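Local atomic coordinates of L-lactate dehydrogenase (Trichomonas vaginalis, PDB entry 4UUL), a protein that probably catalyses the NAD-dependent interconversion of pyruvate and L-lactate, or of oxaloacetate and L-malate, and belongs to the LDH/MDH superfamily. Residues 183-186 with 187-191; 303-306 with 307-311. The protein carries 1 engineered substitution. All coordinates share one frame; numbering follows the deposited sequence.

Contact 1. Residues 183-186 with 187-191; sequences WGNH and GESMV
W183 and V191 face each other as an antiparallel hydrogen-bonded pair that closes the beta-hairpin between strands 177-183 and 191-193, whose loop carries H186, the predicted proton acceptor. W183 N donates to V191 O at 2.8 Å and V191 N returns a bond to W183 O at 3.0 Å, both nearly straight and in the carbonyl planes. Between them the chain turns back on itself, M190 N reaching G187 O, and a water bridges the bend, donating to H186 O and accepting from S189 N. The side chains of W183 and V191 leave on the same face of the sheet and meet CB to CB at 3.9 Å, with V191 O in plane at the indole edge; W183 NE1 bonds to D193. S189 OG lies 3.5 Å from N185 CB. N185 ND2 and S189 OG both bond to D319 OD2 of helix 307-337, and T316 OG1 of the same helix bonds S189 OG and N185 N, tying both arms of the loop to the helix. H186 is held at both ring nitrogens, ND1 by D132 and NE2 by D158, fixing the rotation of the imidazole. M190 runs beside it in the same direction; in one of its two conformers SD comes obliquely to the imidazole, 3.8 Å from H186 CD2. At the root of that side chain, M190 CB sits 3.1 Å from N185 O.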
loop_
_atom_site.group_PDB
_atom_site.type_symbol
_atom_site.label_atom_id
_atom_site.label_comp_id
_atom_site.label_asym_id
_atom_site.label_seq_id
_atom_site.Cartn_x
_atom_site.Cartn_y
_atom_site.Cartn_z
ATOM N N TRP B 183 -4.000 -5.669 25.995
ATOM C CA TRP B 183 -4.916 -4.928 26.852
ATOM C C TRP B 183 -4.291 -3.599 27.318
ATOM O O TRP B 183 -3.073 -3.525 27.531
ATOM C CB TRP B 183 -5.242 -5.695 28.146
ATOM C CG TRP B 183 -5.761 -7.087 28.092
ATOM C CD1 TRP B 183 -5.045 -8.226 27.875
ATOM C CD2 TRP B 183 -7.094 -7.504 28.404
ATOM N NE1 TRP B 183 -5.853 -9.329 28.028
ATOM C CE2 TRP B 183 -7.118 -8.913 28.361
ATOM C CE3 TRP B 183 -8.278 -6.815 28.710
ATOM C CZ2 TRP B 183 -8.266 -9.642 28.635
ATOM C CZ3 TRP B 183 -9.408 -7.553 29.037
ATOM C CH2 TRP B 183 -9.390 -8.940 28.977
ATOM N N GLY B 184 -5.146 -2.622 27.575
ATOM C CA GLY B 184 -4.731 -1.458 28.330
ATOM C C GLY B 184 -4.173 -0.357 27.479
ATOM O O GLY B 184 -4.718 -0.001 26.421
ATOM N N ASN B 185 -3.086 0.212 27.967
ATOM C CA ASN B 185 -2.395 1.347 27.330
ATOM C C ASN B 185 -1.365 0.845 26.338
ATOM O O ASN B 185 -0.906 -0.233 26.405
ATOM C CB ASN B 185 -1.688 2.174 28.406
ATOM C CG ASN B 185 -1.369 3.588 27.974
ATOM O OD1 ASN B 185 -1.729 3.995 26.838
ATOM N ND2 ASN B 185 -0.651 4.334 28.827
ATOM N N HIS B 186 -0.901 1.737 25.498
ATOM C CA HIS B 186 0.500 1.633 24.893
ATOM C C HIS B 186 1.551 2.004 25.874
ATOM O O HIS B 186 1.244 2.396 27.007
ATOM C CB HIS B 186 0.616 2.491 23.685
ATOM C CG HIS B 186 0.079 1.756 22.496
ATOM N ND1 HIS B 186 -1.039 2.155 21.809
ATOM C CD2 HIS B 186 0.471 0.593 21.913
ATOM C CE1 HIS B 186 -1.253 1.332 20.796
ATOM N NE2 HIS B 186 -0.410 0.324 20.900
ATOM N N GLY B 187 2.789 1.911 25.491
ATOM C CA GLY B 187 3.900 2.222 26.354
ATOM C C GLY B 187 4.218 1.042 27.177
ATOM O O GLY B 187 3.752 -0.103 26.923
ATOM N N GLU B 188 4.990 1.342 28.202
ATOM C CA GLU B 188 5.541 0.381 29.097
ATOM C C GLU B 188 4.489 -0.470 29.747
ATOM O O GLU B 188 4.805 -1.586 30.072
ATOM C CB GLU B 188 6.407 1.093 30.155
ATOM C CG GLU B 188 7.680 1.729 29.590
ATOM C CD GLU B 188 8.556 2.371 30.650
ATOM O OE1 GLU B 188 8.186 2.331 31.847
ATOM O OE2 GLU B 188 9.615 2.913 30.282
ATOM N N SER B 189 3.267 0.032 29.974
ATOM C CA SER B 189 2.305 -0.728 30.722
ATOM C C SER B 189 1.427 -1.667 29.900
ATOM O O SER B 189 0.593 -2.365 30.432
ATOM C CB SER B 189 1.409 0.172 31.586
ATOM O OG SER B 189 0.457 0.830 30.812
ATOM N N MET B 190 1.556 -1.664 28.571
ATOM C CA MET B 190 0.726 -2.495 27.714
ATOM C C MET B 190 0.829 -3.942 28.158
ATOM O O MET B 190 1.897 -4.443 28.513
ATOM C CB MET B 190 1.234 -2.423 26.309
ATOM C CG MET B 190 0.331 -2.951 25.247
ATOM S SD MET B 190 0.995 -2.767 23.573
ATOM C CE MET B 190 2.467 -3.779 23.642
ATOM N N VAL B 191 -0.306 -4.640 28.103
ATOM C CA VAL B 191 -0.369 -6.030 28.533
ATOM C C VAL B 191 -0.493 -6.927 27.285
ATOM O O VAL B 191 -1.561 -6.982 26.661
ATOM C CB VAL B 191 -1.566 -6.272 29.470
ATOM C CG1 VAL B 191 -1.436 -7.695 29.999
ATOM C CG2 VAL B 191 -1.603 -5.265 30.598
HETATM O O HOH W 1 2.636 2.882 29.485
#

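Contact 2. Residues 303-306 with 307-311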
loop_
_atom_site.group_PDB
_atom_site.type_symbol
_atom_site.label_atom_id
_atom_site.label_comp_id
_atom_site.label_asym_id
_atom_site.label_seq_id
_atom_site.Cartn_x
_atom_site.Cartn_y
_atom_site.Cartn_z
ATOM N N PHE B 303 -13.209 -14.398 28.774
ATOM C CA PHE B 303 -11.795 -14.562 29.059
ATOM C C PHE B 303 -11.569 -14.605 30.570
ATOM O O PHE B 303 -12.375 -14.114 31.369
ATOM C CB PHE B 303 -10.963 -13.479 28.362
ATOM C CG PHE B 303 -10.943 -13.646 26.835
ATOM C CD1 PHE B 303 -10.416 -14.814 26.286
ATOM C CD2 PHE B 303 -11.460 -12.674 26.001
ATOM C CE1 PHE B 303 -10.425 -15.013 24.909
ATOM C CE2 PHE B 303 -11.445 -12.848 24.627
ATOM C CZ PHE B 303 -10.935 -14.008 24.079
ATOM N N LYS B 304 -10.460 -15.212 30.968
ATOM C CA LYS B 304 -10.176 -15.443 32.382
ATOM C C LYS B 304 -9.106 -14.499 32.848
ATOM O O LYS B 304 -8.153 -14.199 32.116
ATOM C CB LYS B 304 -9.685 -16.859 32.577
ATOM C CG LYS B 304 -10.772 -17.897 32.311
ATOM C CD LYS B 304 -10.408 -19.272 32.857
ATOM C CE LYS B 304 -9.224 -19.883 32.113
ATOM N NZ LYS B 304 -9.101 -21.345 32.410
ATOM N N VAL B 305 -9.264 -14.014 34.064
ATOM C CA VAL B 305 -8.299 -13.103 34.627
ATOM C C VAL B 305 -7.589 -13.777 35.814
ATOM O O VAL B 305 -8.096 -13.806 36.926
ATOM C CB VAL B 305 -8.945 -11.782 35.062
ATOM C CG1 VAL B 305 -7.867 -10.813 35.564
ATOM C CG2 VAL B 305 -9.726 -11.133 33.909
ATOM N N ASN B 306 -6.391 -14.309 35.556
ATOM C CA ASN B 306 -5.586 -14.926 36.594
ATOM C C ASN B 306 -4.882 -13.831 37.386
ATOM O O ASN B 306 -5.039 -12.646 37.108
ATOM C CB ASN B 306 -4.639 -16.040 36.090
ATOM C CG ASN B 306 -3.533 -15.542 35.198
ATOM O OD1 ASN B 306 -3.274 -14.336 35.059
ATOM N ND2 ASN B 306 -2.875 -16.479 34.541
ATOM N N ASP B 307 -4.155 -14.198 38.426
ATOM C CA ASP B 307 -3.550 -13.199 39.302
ATOM C C ASP B 307 -2.560 -12.335 38.539
ATOM O O ASP B 307 -2.505 -11.138 38.733
ATOM C CB ASP B 307 -2.845 -13.854 40.514
ATOM C CG ASP B 307 -3.802 -14.439 41.499
ATOM O OD1 ASP B 307 -4.999 -14.113 41.445
ATOM O OD2 ASP B 307 -3.343 -15.227 42.339
ATOM N N TRP B 308 -1.793 -12.923 37.641
ATOM C CA TRP B 308 -0.856 -12.166 36.830
ATOM C C TRP B 308 -1.581 -11.127 35.995
ATOM O O TRP B 308 -1.232 -9.944 36.002
ATOM C CB TRP B 308 -0.047 -13.095 35.915
ATOM C CG TRP B 308 0.843 -12.352 34.940
ATOM C CD1 TRP B 308 2.105 -11.894 35.178
ATOM C CD2 TRP B 308 0.533 -11.971 33.585
ATOM N NE1 TRP B 308 2.597 -11.236 34.063
ATOM C CE2 TRP B 308 1.656 -11.274 33.080
ATOM C CE3 TRP B 308 -0.575 -12.143 32.771
ATOM C CZ2 TRP B 308 1.710 -10.768 31.791
ATOM C CZ3 TRP B 308 -0.512 -11.649 31.464
ATOM C CH2 TRP B 308 0.614 -10.948 31.016
ATOM N N LEU B 309 -2.625 -11.537 35.301
ATOM C CA LEU B 309 -3.349 -10.622 34.438
ATOM C C LEU B 309 -4.036 -9.549 35.246
ATOM O O LEU B 309 -4.072 -8.372 34.843
ATOM C CB LEU B 309 -4.333 -11.389 33.528
ATOM C CG LEU B 309 -5.069 -10.490 32.511
ATOM C CD1 LEU B 309 -4.112 -9.658 31.631
ATOM C CD2 LEU B 309 -5.987 -11.336 31.632
ATOM N N ARG B 310 -4.566 -9.906 36.409
ATOM C CA ARG B 310 -5.261 -8.902 37.243
ATOM C C ARG B 310 -4.304 -7.769 37.581
ATOM O O ARG B 310 -4.633 -6.595 37.473
ATOM C CB ARG B 310 -5.769 -9.554 38.532
ATOM C CG ARG B 310 -6.555 -8.623 39.500
ATOM C CD ARG B 310 -7.918 -8.319 38.942
ATOM N NE ARG B 310 -7.907 -7.126 38.113
ATOM C CZ ARG B 310 -8.836 -6.839 37.204
ATOM N NH1 ARG B 310 -9.826 -7.689 36.942
ATOM N NH2 ARG B 310 -8.772 -5.728 36.522
ATOM N N GLU B 311 -3.109 -8.125 38.026
ATOM C CA GLU B 311 -2.117 -7.152 38.404
ATOM C C GLU B 311 -1.723 -6.297 37.195
ATOM O O GLU B 311 -1.621 -5.074 37.299
ATOM C CB GLU B 311 -0.904 -7.837 39.064
ATOM C CG GLU B 311 0.171 -6.869 39.572
ATOM C CD GLU B 311 1.343 -7.558 40.252
ATOM O OE1 GLU B 311 1.223 -8.757 40.599
ATOM O OE2 GLU B 311 2.385 -6.891 40.451
#
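The N-cap of the long C-terminal helix 307-337 is N306, whose side chain and backbone carbonyl both serve the first turn. N306 OD1 accepts from L309 N at 2.9 Å, the N-H pointing almost straight at the oxygen (165°) and lying nearly along the C=O axis. The torsion that permits this is chi1 of 67°, which sets the amide between the backbone N and the carbonyl carbon and folds it over the helix start. N306 O takes R310 N at 2.9 Å, the first i to i+4 bond of the helix. The same OD1 lies 3.6 Å from W308 CB and near the plane of the indole at its edge. Ahead of the cap, V305 CG1 packs on the backbone of the turn, 3.5 Å from R310 N, and is 3.8 Å from R310 CB. L309 CD2 reaches back to K304 O at 3.6 Å, while K304 O itself bonds to Q196. The R310 chain, bent at chi2 and chi3, passes V305 and gives NE to a salt bridge with D314 and NH1 to Y277 O. OD1 thus stands in for the i-4 helical carbonyl that L309 N-H lacks, and its partial negative charge would probably complement the positive end of the helix dipole.

Following the chain from the N terminus, contact 1 comes first and closes the short loop between strands 177-183 and 191-193; contact 2 opens more than a hundred residues later, where the chain leaves strand 297-299 and enters helix 307-337. The two are in series, neither nesting nor crossing, with centres about 15 Å apart. They nevertheless touch: V191 CG1 packs on L309 CD1 at 3.7 Å and on W308 CH2 at 4.0 Å, laying the first turn of the helix against strand 191-193, outermost in its sheet within this chain. Further along, the same helix also bonds to the loop of contact 1, which places it beside the segment bearing the predicted catalytic histidine.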